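Local coordinates for pectate lyase (Cellvibrio cellulosa, PDB 1GXM), which cleaves pectate (polygalacturonate) by beta-elimination through its family 10 polysaccharide lyase catalytic module, the part described here, at residues V39-Q44 with N92-D97; T78-L83 with R100-F105; P117-Y120 with Y126-H129; T175-K180 with A194-L199. All coordinates share one frame; numbering follows the deposited sequence.

Interaction 1 of 4, residues V39-Q44 with N92-D97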
loop_
_atom_site.group_PDB
_atom_site.type_symbol
_atom_site.label_atom_id
_atom_site.label_comp_id
_atom_site.label_asym_id
_atom_site.label_seq_id
_atom_site.Cartn_x
_atom_site.Cartn_y
_atom_site.Cartn_z
ATOM N N VAL A 39 1.163 25.081 -3.848
ATOM C CA VAL A 39 0.933 24.761 -2.445
ATOM C C VAL A 39 1.542 23.396 -2.139
ATOM O O VAL A 39 2.354 23.268 -1.231
ATOM C CB VAL A 39 -0.556 24.786 -2.067
ATOM C CG1 VAL A 39 -0.788 24.295 -0.634
ATOM C CG2 VAL A 39 -1.084 26.186 -2.208
ATOM N N VAL A 40 1.185 22.391 -2.921
ATOM C CA VAL A 40 1.754 21.058 -2.711
ATOM C C VAL A 40 3.262 21.097 -2.734
ATOM O O VAL A 40 3.928 20.561 -1.866
ATOM C CB VAL A 40 1.219 20.063 -3.756
ATOM C CG1 VAL A 40 1.912 18.725 -3.639
ATOM C CG2 VAL A 40 -0.255 19.916 -3.573
ATOM N N LEU A 41 3.805 21.757 -3.740
ATOM C CA LEU A 41 5.238 21.846 -3.908
ATOM C C LEU A 41 5.898 22.421 -2.645
ATOM O O LEU A 41 6.961 21.986 -2.207
ATOM C CB LEU A 41 5.553 22.732 -5.113
ATOM C CG LEU A 41 7.015 23.030 -5.382
ATOM C CD1 LEU A 41 7.854 21.766 -5.608
ATOM C CD2 LEU A 41 7.092 23.937 -6.593
ATOM N N SER A 42 5.243 23.425 -2.081
ATOM C CA SER A 42 5.811 24.215 -1.001
ATOM C C SER A 42 5.913 23.464 0.321
ATOM O O SER A 42 6.595 23.944 1.214
ATOM C CB SER A 42 5.011 25.494 -0.793
ATOM O OG SER A 42 3.775 25.229 -0.192
ATOM N N TYR A 43 5.282 22.296 0.430
ATOM C CA TYR A 43 5.404 21.473 1.637
ATOM C C TYR A 43 6.387 20.324 1.506
ATOM O O TYR A 43 6.600 19.595 2.452
ATOM C CB TYR A 43 4.033 20.929 2.063
ATOM C CG TYR A 43 3.198 22.019 2.646
ATOM C CD1 TYR A 43 3.315 22.357 3.987
ATOM C CD2 TYR A 43 2.355 22.764 1.853
ATOM C CE1 TYR A 43 2.582 23.396 4.530
ATOM C CE2 TYR A 43 1.626 23.815 2.385
ATOM C CZ TYR A 43 1.756 24.133 3.724
ATOM O OH TYR A 43 1.044 25.190 4.266
ATOM N N GLN A 44 6.998 20.159 0.345
ATOM C CA GLN A 44 8.009 19.138 0.194
ATOM C C GLN A 44 9.158 19.423 1.137
ATOM O O GLN A 44 9.651 20.547 1.231
ATOM C CB GLN A 44 8.501 19.071 -1.240
ATOM C CG GLN A 44 9.253 17.797 -1.517
ATOM C CD GLN A 44 9.709 17.673 -2.955
ATOM O OE1 GLN A 44 9.775 18.668 -3.672
ATOM N NE2 GLN A 44 9.994 16.446 -3.385
ATOM N N ASN A 92 6.766 23.232 -16.344
ATOM C CA ASN A 92 7.528 24.015 -15.375
ATOM C C ASN A 92 8.503 23.137 -14.609
ATOM O O ASN A 92 8.086 22.293 -13.821
ATOM C CB ASN A 92 6.582 24.714 -14.419
ATOM C CG ASN A 92 7.282 25.768 -13.600
ATOM O OD1 ASN A 92 8.482 25.646 -13.308
ATOM N ND2 ASN A 92 6.558 26.814 -13.238
ATOM N N THR A 93 9.800 23.317 -14.842
ATOM C CA THR A 93 10.807 22.415 -14.290
ATOM C C THR A 93 10.938 22.437 -12.772
ATOM O O THR A 93 11.583 21.546 -12.220
ATOM C CB THR A 93 12.192 22.634 -14.904
ATOM O OG1 THR A 93 12.573 24.006 -14.756
ATOM C CG2 THR A 93 12.169 22.375 -16.390
ATOM N N LYS A 94 10.355 23.425 -12.088
ATOM C CA LYS A 94 10.366 23.379 -10.620
ATOM C C LYS A 94 9.630 22.117 -10.139
ATOM O O LYS A 94 9.960 21.530 -9.110
ATOM C CB LYS A 94 9.790 24.642 -9.983
ATOM C CG LYS A 94 8.299 24.810 -10.090
ATOM C CD LYS A 94 7.918 26.148 -9.538
ATOM C CE LYS A 94 6.421 26.343 -9.584
ATOM N NZ LYS A 94 6.018 27.697 -9.027
ATOM N N TYR A 95 8.659 21.677 -10.916
ATOM C CA TYR A 95 7.915 20.461 -10.560
ATOM C C TYR A 95 8.695 19.213 -10.903
ATOM O O TYR A 95 8.670 18.242 -10.158
ATOM C CB TYR A 95 6.539 20.422 -11.220
ATOM C CG TYR A 95 5.691 21.625 -10.898
ATOM C CD1 TYR A 95 5.344 21.940 -9.597
ATOM C CD2 TYR A 95 5.210 22.448 -11.916
ATOM C CE1 TYR A 95 4.551 23.045 -9.313
ATOM C CE2 TYR A 95 4.433 23.559 -11.639
ATOM C CZ TYR A 95 4.108 23.862 -10.346
ATOM O OH TYR A 95 3.330 24.969 -10.089
ATOM N N ARG A 96 9.373 19.217 -12.041
ATOM C CA ARG A 96 10.323 18.161 -12.387
ATOM C C ARG A 96 11.332 17.966 -11.269
ATOM O O ARG A 96 11.633 16.841 -10.872
ATOM C CB ARG A 96 11.065 18.514 -13.691
ATOM C CG ARG A 96 12.184 17.548 -14.100
ATOM C CD ARG A 96 12.936 17.976 -15.358
ATOM N NE ARG A 96 13.868 16.927 -15.746
ATOM C CZ ARG A 96 15.104 16.779 -15.268
ATOM N NH1 ARG A 96 15.627 17.649 -14.412
ATOM N NH2 ARG A 96 15.828 15.768 -15.671
ATOM N N ASP A 97 11.865 19.064 -10.764
ATOM C CA ASP A 97 12.877 19.005 -9.717
ATOM C C ASP A 97 12.299 18.328 -8.481
ATOM O O ASP A 97 12.963 17.552 -7.822
ATOM C CB ASP A 97 13.360 20.398 -9.363
ATOM C CG ASP A 97 14.144 21.041 -10.476
ATOM O OD1 ASP A 97 14.618 20.329 -11.386
ATOM O OD2 ASP A 97 14.320 22.270 -10.507
#
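L41 meets the ring of Y95 obliquely, its CD2 methyl standing 3.8 Å from Y95 CE1, while one face of that ring lies under its own neighbour: K94 CG sits 4.0 Å above the ring plane, over the centre. The same leucine methyl touches both residues, since L41 CD2 is also 3.8 Å from K94 CD, and the leucine and lysine side chains cross at a slant. With chi1 at 175°, L41 holds CG opposite its backbone N and beside the carbonyl carbon, which sends the methyl branch out to the other helix. The lysine chain runs fully extended past CG, so a line of methylenes flanks CD2 before the amine is reached. NZ does not end loose: it forms a salt bridge to D38, whose OD1 also bonds Y95 OH, tying both polar ends to the helix that carries L41. N92 is the N-cap of helix 93-109, where K94 N gives a nearly straight bond (164°) to N92 OD1 at 3.2 Å. The contact thus joins the C-terminal end of helix 37-42 to the start of helix 93-109, with helix 77-90 beside both: V40 packs on E79 and F82, and Y95 on V86.

Interaction 2 of 4, residues T78-L83 with R100-F105; sequences TEMVFL and RKAANF
M80 meets A102 and A103 without any hydrogen bond between the two segments; the shortest polar bonds here stay inside each helix, 2.9 Å from L83 N to E79 O and equally 2.9 Å from F105 N to K101 O. What crosses the gap is carbon. M80 CB and A102 CB face each other at 3.6 Å, where the CA atoms of the two segments are nearest, 6.2 Å between M80 CA and A102 CA. The small side chain of A102 is consistent with so close an approach. Helices 77-90 and 93-109 follow each other through a brief turn and run roughly antiparallel, a helical hairpin within the (alpha/alpha) toroid-like body known for family 10 lyases. Beyond CB the methionine bends at chi3 (-95°) and lays its methyl along the second helix: M80 CE is 3.5 Å from A103 N and 3.9 Å from A103 CB. M80 was modelled in two conformers, and the methyl contacts are those of one of them. L106 also packs against M80, one turn further along helix 93-109. The polar groups turn elsewhere. On one side E79 OE2 bonds Y56 and also a glycerol, probably from the crystallisation liquor; on the other, R100 forms a salt bridge with D163 and N104 bonds R166.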
loop_
_atom_site.group_PDB
_atom_site.type_symbol
_atom_site.label_atom_id
_atom_site.label_comp_id
_atom_site.label_asym_id
_atom_site.label_seq_id
_atom_site.Cartn_x
_atom_site.Cartn_y
_atom_site.Cartn_z
ATOM N N THR A 78 1.501 10.336 -3.464
ATOM C CA THR A 78 0.437 11.038 -4.164
ATOM C C THR A 78 0.970 12.350 -4.711
ATOM O O THR A 78 0.781 12.660 -5.875
ATOM C CB THR A 78 -0.727 11.306 -3.239
ATOM O OG1 THR A 78 -1.173 10.081 -2.645
ATOM C CG2 THR A 78 -1.910 11.822 -4.032
ATOM N N GLU A 79 1.633 13.122 -3.862
ATOM C CA GLU A 79 2.185 14.412 -4.272
ATOM C C GLU A 79 3.109 14.274 -5.466
ATOM O O GLU A 79 3.068 15.089 -6.397
ATOM C CB GLU A 79 2.947 15.085 -3.119
ATOM C CG GLU A 79 2.069 15.616 -2.003
ATOM C CD GLU A 79 1.751 14.617 -0.926
ATOM O OE1 GLU A 79 1.903 13.404 -1.150
ATOM O OE2 GLU A 79 1.328 15.050 0.157
ATOM N N MET A 80 3.939 13.248 -5.482
ATOM C CA MET A 80 4.930 13.139 -6.555
ATOM C C MET A 80 4.270 12.769 -7.880
ATOM O O MET A 80 4.714 13.235 -8.934
ATOM C CB MET A 80 6.094 12.229 -6.195
ATOM C CG MET A 80 5.885 10.808 -6.541
ATOM S SD MET A 80 6.881 9.824 -5.526
ATOM C CE MET A 80 8.317 9.596 -6.553
ATOM N N VAL A 81 3.217 11.956 -7.838
ATOM C CA VAL A 81 2.533 11.566 -9.057
ATOM C C VAL A 81 1.819 12.801 -9.599
ATOM O O VAL A 81 1.881 13.117 -10.786
ATOM C CB VAL A 81 1.550 10.411 -8.804
ATOM C CG1 VAL A 81 0.645 10.186 -10.005
ATOM C CG2 VAL A 81 2.319 9.136 -8.472
ATOM N N PHE A 82 1.132 13.504 -8.711
ATOM C CA PHE A 82 0.462 14.744 -9.044
ATOM C C PHE A 82 1.401 15.758 -9.669
ATOM O O PHE A 82 1.121 16.302 -10.743
ATOM C CB PHE A 82 -0.187 15.281 -7.776
ATOM C CG PHE A 82 -0.704 16.671 -7.906
ATOM C CD1 PHE A 82 -1.778 16.955 -8.737
ATOM C CD2 PHE A 82 -0.113 17.694 -7.194
ATOM C CE1 PHE A 82 -2.246 18.261 -8.840
ATOM C CE2 PHE A 82 -0.570 18.973 -7.282
ATOM C CZ PHE A 82 -1.641 19.263 -8.095
ATOM N N LEU A 83 2.546 15.993 -9.056
ATOM C CA LEU A 83 3.441 17.018 -9.589
ATOM C C LEU A 83 4.105 16.545 -10.873
ATOM O O LEU A 83 4.467 17.351 -11.716
ATOM C CB LEU A 83 4.486 17.435 -8.559
ATOM C CG LEU A 83 3.954 18.198 -7.352
ATOM C CD1 LEU A 83 5.083 18.613 -6.479
ATOM C CD2 LEU A 83 3.130 19.382 -7.778
ATOM N N ARG A 100 11.891 14.579 -8.981
ATOM C CA ARG A 100 13.185 13.928 -8.846
ATOM C C ARG A 100 13.611 13.770 -7.390
ATOM O O ARG A 100 14.181 12.754 -7.010
ATOM C CB ARG A 100 14.229 14.677 -9.663
ATOM C CG ARG A 100 13.970 14.559 -11.163
ATOM C CD ARG A 100 14.876 15.429 -12.024
ATOM N NE ARG A 100 16.267 15.106 -11.737
ATOM C CZ ARG A 100 16.907 14.043 -12.209
ATOM N NH1 ARG A 100 16.308 13.224 -13.046
ATOM N NH2 ARG A 100 18.162 13.795 -11.850
ATOM N N LYS A 101 13.367 14.795 -6.578
ATOM C CA LYS A 101 13.722 14.718 -5.158
ATOM C C LYS A 101 12.867 13.677 -4.438
ATOM O O LYS A 101 13.363 12.971 -3.587
ATOM C CB LYS A 101 13.599 16.068 -4.455
ATOM C CG LYS A 101 14.707 17.054 -4.862
ATOM C CD LYS A 101 14.738 18.283 -3.977
ATOM C CE LYS A 101 15.421 18.016 -2.642
ATOM N NZ LYS A 101 15.555 19.245 -1.813
ATOM N N ALA A 102 11.616 13.579 -4.852
ATOM C CA ALA A 102 10.677 12.617 -4.247
ATOM C C ALA A 102 11.046 11.185 -4.584
ATOM O O ALA A 102 10.988 10.328 -3.726
ATOM C CB ALA A 102 9.269 12.885 -4.695
ATOM N N ALA A 103 11.429 10.934 -5.836
ATOM C CA ALA A 103 11.851 9.593 -6.226
ATOM C C ALA A 103 13.128 9.219 -5.496
ATOM O O ALA A 103 13.279 8.095 -5.028
ATOM C CB ALA A 103 12.060 9.521 -7.701
ATOM N N ASN A 104 14.046 10.174 -5.402
ATOM C CA ASN A 104 15.281 9.970 -4.680
ATOM C C ASN A 104 14.989 9.634 -3.231
ATOM O O ASN A 104 15.617 8.767 -2.650
ATOM C CB ASN A 104 16.147 11.224 -4.783
ATOM C CG ASN A 104 17.510 11.059 -4.169
ATOM O OD1 ASN A 104 18.197 10.081 -4.405
ATOM N ND2 ASN A 104 17.915 12.041 -3.376
ATOM N N PHE A 105 14.045 10.362 -2.638
ATOM C CA PHE A 105 13.622 10.107 -1.273
ATOM C C PHE A 105 13.151 8.656 -1.105
ATOM O O PHE A 105 13.577 7.952 -0.195
ATOM C CB PHE A 105 12.486 11.040 -0.893
ATOM C CG PHE A 105 11.833 10.678 0.397
ATOM C CD1 PHE A 105 12.409 11.039 1.606
ATOM C CD2 PHE A 105 10.675 9.924 0.420
ATOM C CE1 PHE A 105 11.829 10.659 2.803
ATOM C CE2 PHE A 105 10.089 9.559 1.627
ATOM C CZ PHE A 105 10.677 9.935 2.804
#

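Interaction 3 of 4, residues P117-Y120 with Y126-H129; sequences PQFY and YSDH
Q118 and S127 are joined through the backbone: Q118 N donates to S127 O at 2.9 Å, the approach nearly along the C=O axis although the N-H itself is bent to 141°. A second link, Q118 NE2 to S127 OG at 2.6 Å, is weak, with an angle of only 115°, and rests on one of two serine conformers. Chi1 of -168° and an extended chain carry the glutamine amide past the serine toward Y126, where two waters link the amide to the Y126 hydroxyl. One water donates to Q118 OE1 and bonds Y126 OH; another takes a weak bond from NE2 and reaches the same hydroxyl. A third bridges F119 O and D128 OD1, donating to both, and D128 OD1 also accepts from G124 N. Further out, P117 CA makes a nearly linear C-H...O contact with H129 O at 3.3 Å, and P117 CB rests 3.7 Å from S127 O. The Q118 NE2 atom also lies at the edge of the F119 ring, in its plane. F119 N is buried with no partner. Strand 119-120 pairs antiparallel with strand 69-70, while the 126-129 segment leads into strand 130-131; P117 and Y120 lean on helix 93-109.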
loop_
_atom_site.group_PDB
_atom_site.type_symbol
_atom_site.label_atom_id
_atom_site.label_comp_id
_atom_site.label_asym_id
_atom_site.label_seq_id
_atom_site.Cartn_x
_atom_site.Cartn_y
_atom_site.Cartn_z
ATOM N N PRO A 117 10.216 1.910 4.663
ATOM C CA PRO A 117 9.672 2.306 5.957
ATOM C C PRO A 117 8.558 3.305 5.798
ATOM O O PRO A 117 8.377 3.925 4.762
ATOM C CB PRO A 117 10.868 2.962 6.629
ATOM C CG PRO A 117 11.595 3.588 5.503
ATOM C CD PRO A 117 11.472 2.626 4.361
ATOM N N GLN A 118 7.789 3.470 6.854
ATOM C CA GLN A 118 6.707 4.426 6.866
ATOM C C GLN A 118 7.194 5.870 6.872
ATOM O O GLN A 118 6.600 6.717 6.239
ATOM C CB GLN A 118 5.811 4.171 8.061
ATOM C CG GLN A 118 4.506 4.914 8.009
ATOM C CD GLN A 118 3.669 4.713 9.263
ATOM O OE1 GLN A 118 2.498 4.287 9.191
ATOM N NE2 GLN A 118 4.230 5.030 10.388
ATOM N N PHE A 119 8.222 6.137 7.657
ATOM C CA PHE A 119 8.838 7.444 7.760
ATOM C C PHE A 119 10.324 7.286 7.520
ATOM O O PHE A 119 10.933 6.312 7.973
ATOM C CB PHE A 119 8.668 8.046 9.150
ATOM C CG PHE A 119 7.335 8.647 9.401
ATOM C CD1 PHE A 119 6.261 7.841 9.715
ATOM C CD2 PHE A 119 7.152 10.007 9.364
ATOM C CE1 PHE A 119 5.035 8.381 9.965
ATOM C CE2 PHE A 119 5.913 10.550 9.634
ATOM C CZ PHE A 119 4.862 9.739 9.921
ATOM N N TYR A 120 10.913 8.287 6.881
ATOM C CA TYR A 120 12.334 8.278 6.612
ATOM C C TYR A 120 12.835 9.714 6.567
ATOM O O TYR A 120 12.183 10.523 5.937
ATOM C CB TYR A 120 12.615 7.617 5.276
ATOM C CG TYR A 120 14.089 7.409 5.087
ATOM C CD1 TYR A 120 14.746 6.371 5.734
ATOM C CD2 TYR A 120 14.841 8.279 4.310
ATOM C CE1 TYR A 120 16.115 6.186 5.600
ATOM C CE2 TYR A 120 16.218 8.090 4.160
ATOM C CZ TYR A 120 16.833 7.048 4.812
ATOM O OH TYR A 120 18.188 6.860 4.662
ATOM N N TYR A 126 7.569 1.332 15.232
ATOM C CA TYR A 126 6.986 0.536 14.171
ATOM C C TYR A 126 7.055 1.222 12.823
ATOM O O TYR A 126 6.993 0.582 11.814
ATOM C CB TYR A 126 5.554 0.133 14.481
ATOM C CG TYR A 126 4.547 1.267 14.382
ATOM C CD1 TYR A 126 4.016 1.630 13.163
ATOM C CD2 TYR A 126 4.094 1.939 15.502
ATOM C CE1 TYR A 126 3.090 2.636 13.052
ATOM C CE2 TYR A 126 3.164 2.970 15.414
ATOM C CZ TYR A 126 2.669 3.302 14.159
ATOM O OH TYR A 126 1.741 4.306 14.005
ATOM N N SER A 127 7.201 2.537 12.819
ATOM C CA SER A 127 7.372 3.277 11.585
ATOM C C SER A 127 8.575 2.840 10.766
ATOM O O SER A 127 8.609 3.085 9.584
ATOM C CB SER A 127 7.431 4.782 11.892
ATOM O OG SER A 127 6.120 5.228 12.155
ATOM N N ASP A 128 9.557 2.218 11.403
ATOM C CA ASP A 128 10.754 1.756 10.696
ATOM C C ASP A 128 10.498 0.480 9.904
ATOM O O ASP A 128 11.298 0.111 9.048
ATOM C CB ASP A 128 11.874 1.444 11.693
ATOM C CG ASP A 128 12.450 2.649 12.351
ATOM O OD1 ASP A 128 12.003 3.792 12.110
ATOM O OD2 ASP A 128 13.367 2.482 13.187
ATOM N N HIS A 129 9.431 -0.243 10.241
ATOM C CA HIS A 129 9.164 -1.510 9.599
ATOM C C HIS A 129 8.839 -1.330 8.129
ATOM O O HIS A 129 8.430 -0.251 7.709
ATOM C CB HIS A 129 8.010 -2.249 10.263
ATOM C CG HIS A 129 8.284 -2.671 11.665
ATOM N ND1 HIS A 129 9.508 -3.161 12.072
ATOM C CD2 HIS A 129 7.486 -2.676 12.755
ATOM C CE1 HIS A 129 9.441 -3.450 13.358
ATOM N NE2 HIS A 129 8.223 -3.175 13.795
HETATM O O HOH W 1 0.436 3.997 11.396
HETATM O O HOH W 2 3.150 6.360 12.480
HETATM O O HOH W 3 10.601 5.544 10.688
#

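Interaction 4 of 4, residues T175-K180 with A194-L199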
loop_
_atom_site.group_PDB
_atom_site.type_symbol
_atom_site.label_atom_id
_atom_site.label_comp_id
_atom_site.label_asym_id
_atom_site.label_seq_id
_atom_site.Cartn_x
_atom_site.Cartn_y
_atom_site.Cartn_z
ATOM N N THR A 175 10.270 -5.981 -4.766
ATOM C CA THR A 175 9.610 -7.216 -5.138
ATOM C C THR A 175 10.214 -8.392 -4.406
ATOM O O THR A 175 9.506 -9.258 -3.914
ATOM C CB THR A 175 9.713 -7.420 -6.647
ATOM O OG1 THR A 175 9.031 -6.361 -7.318
ATOM C CG2 THR A 175 8.979 -8.669 -7.067
ATOM N N ASP A 176 11.540 -8.445 -4.373
ATOM C CA ASP A 176 12.245 -9.475 -3.652
ATOM C C ASP A 176 11.790 -9.490 -2.196
ATOM O O ASP A 176 11.539 -10.547 -1.628
ATOM C CB ASP A 176 13.748 -9.247 -3.776
ATOM C CG ASP A 176 14.545 -10.368 -3.203
ATOM O OD1 ASP A 176 14.578 -11.449 -3.829
ATOM O OD2 ASP A 176 15.146 -10.251 -2.122
ATOM N N TYR A 177 11.735 -8.303 -1.578
ATOM C CA TYR A 177 11.260 -8.204 -0.207
ATOM C C TYR A 177 9.873 -8.832 -0.028
ATOM O O TYR A 177 9.625 -9.621 0.873
ATOM C CB TYR A 177 11.248 -6.734 0.276
ATOM C CG TYR A 177 10.849 -6.688 1.707
ATOM C CD1 TYR A 177 9.507 -6.648 2.072
ATOM C CD2 TYR A 177 11.795 -6.793 2.707
ATOM C CE1 TYR A 177 9.141 -6.709 3.356
ATOM C CE2 TYR A 177 11.435 -6.849 4.008
ATOM C CZ TYR A 177 10.087 -6.805 4.340
ATOM O OH TYR A 177 9.698 -6.902 5.652
ATOM N N ILE A 178 8.962 -8.423 -0.888
ATOM C CA ILE A 178 7.587 -8.882 -0.826
ATOM C C ILE A 178 7.511 -10.401 -0.936
ATOM O O ILE A 178 6.819 -11.053 -0.186
ATOM C CB ILE A 178 6.756 -8.184 -1.903
ATOM C CG1 ILE A 178 6.513 -6.729 -1.483
ATOM C CG2 ILE A 178 5.449 -8.905 -2.143
ATOM C CD1 ILE A 178 6.018 -5.883 -2.578
ATOM N N LEU A 179 8.287 -10.960 -1.843
ATOM C CA LEU A 179 8.279 -12.397 -2.033
ATOM C C LEU A 179 8.831 -13.121 -0.806
ATOM O O LEU A 179 8.288 -14.140 -0.399
ATOM C CB LEU A 179 9.081 -12.776 -3.264
ATOM C CG LEU A 179 8.496 -12.332 -4.592
ATOM C CD1 LEU A 179 9.495 -12.582 -5.716
ATOM C CD2 LEU A 179 7.152 -12.993 -4.883
ATOM N N LYS A 180 9.892 -12.582 -0.205
ATOM C CA LYS A 180 10.475 -13.178 0.996
ATOM C C LYS A 180 9.567 -13.016 2.216
ATOM O O LYS A 180 9.558 -13.847 3.117
ATOM C CB LYS A 180 11.843 -12.585 1.272
ATOM C CG LYS A 180 12.910 -13.173 0.401
ATOM C CD LYS A 180 14.219 -12.465 0.620
ATOM C CE LYS A 180 15.349 -13.194 -0.087
ATOM N NZ LYS A 180 15.083 -13.292 -1.527
ATOM N N ALA A 194 0.342 -6.177 7.772
ATOM C CA ALA A 194 0.384 -4.768 7.412
ATOM C C ALA A 194 1.776 -4.182 7.580
ATOM O O ALA A 194 2.104 -3.189 6.964
ATOM C CB ALA A 194 -0.611 -3.973 8.178
ATOM N N GLN A 195 2.593 -4.802 8.411
ATOM C CA GLN A 195 3.972 -4.387 8.540
ATOM C C GLN A 195 4.813 -5.599 8.895
ATOM O O GLN A 195 4.353 -6.496 9.596
ATOM C CB GLN A 195 4.153 -3.248 9.542
ATOM C CG GLN A 195 3.572 -3.489 10.883
ATOM C CD GLN A 195 2.053 -3.457 10.921
ATOM O OE1 GLN A 195 1.432 -2.552 10.342
ATOM N NE2 GLN A 195 1.458 -4.387 11.636
ATOM N N HIS A 196 6.040 -5.605 8.370
ATOM C CA HIS A 196 7.001 -6.686 8.563
ATOM C C HIS A 196 8.342 -6.093 8.922
ATOM O O HIS A 196 8.635 -4.950 8.599
ATOM C CB HIS A 196 7.199 -7.495 7.283
ATOM C CG HIS A 196 6.078 -8.417 6.937
ATOM N ND1 HIS A 196 6.214 -9.782 6.996
ATOM C CD2 HIS A 196 4.808 -8.182 6.522
ATOM C CE1 HIS A 196 5.078 -10.353 6.624
ATOM N NE2 HIS A 196 4.211 -9.400 6.326
ATOM N N GLY A 197 9.189 -6.910 9.527
ATOM C CA GLY A 197 10.519 -6.450 9.885
ATOM C C GLY A 197 11.311 -6.156 8.635
ATOM O O GLY A 197 11.373 -6.958 7.715
ATOM N N ALA A 198 11.920 -4.984 8.599
ATOM C CA ALA A 198 12.671 -4.563 7.447
ATOM C C ALA A 198 13.829 -5.487 7.166
ATOM O O ALA A 198 14.193 -5.680 6.014
ATOM C CB ALA A 198 13.168 -3.154 7.648
ATOM N N LEU A 199 14.418 -6.041 8.223
ATOM C CA LEU A 199 15.564 -6.930 8.081
ATOM C C LEU A 199 15.253 -8.387 8.260
ATOM O O LEU A 199 15.938 -9.240 7.698
ATOM C CB LEU A 199 16.673 -6.536 9.047
ATOM C CG LEU A 199 17.167 -5.099 8.886
ATOM C CD1 LEU A 199 18.395 -4.894 9.776
ATOM C CD2 LEU A 199 17.502 -4.766 7.467
#
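A tyrosine from a long helix, Y177 of helix 161-181, reaches out to the end of short strand 195-196 and the turn after it, where its hydroxyl finds H196 and G197. Y177 OH donates to G197 O at 2.7 Å. The carbonyl oxygen lies at the edge of the tyrosine ring, in the ring plane, but seen from the glycine the donor stands well above the carbonyl plane, 57° out of it. Chi1 of -176° sets the ring opposite the backbone N, and the extended pose lets the hydroxyl span the gap while the closest CA atoms, those of Y177 and A198, remain 8.6 Å apart. Y177 OH also lies 3.0 Å from H196 CB, again at the ring edge, and Y177 CE2 lies 3.6 Å from A198 O, which also accepts from T113. In this catalytic module the contact fastens a helix to the small antiparallel sheet of strands 130-131 and 195-196. H196 begins its side chain toward the tyrosine, yet the imidazole turns off to partners of its own: ND1 bonds Y201 O and NE2 bonds the backbone N of C193, fixing the rotation of the ring. The Y177 ring is itself met by the ring of Y201, their planes about 25° apart, and by M137 of helix 136-148. On the same helix as Y177, K180 NZ forms a salt bridge across one turn to D176 OD1 at 3.0 Å.

Interactions 1 and 2 share helix 93-109 and touch, their centres 9 Å apart; their segments alternate along the chain, so helices 37-42, 77-90 and 93-109 are knit into one cluster. Interaction 3 follows in sequence, its centre about 18 Å from that of interaction 2, and the two meet where F105 CE1 approaches Y120 O at 3.2 Å. Interaction 4 comes last, 13 Å from interaction 3 centre to centre, with H129 CB 3.2 Å from H196 O. Interactions 1 and 4 lie about 31 Å apart, between centres. Each contact touches the next, a continuous path that ties the outer helices through two small antiparallel sheets to helix 161-181 within one catalytic module.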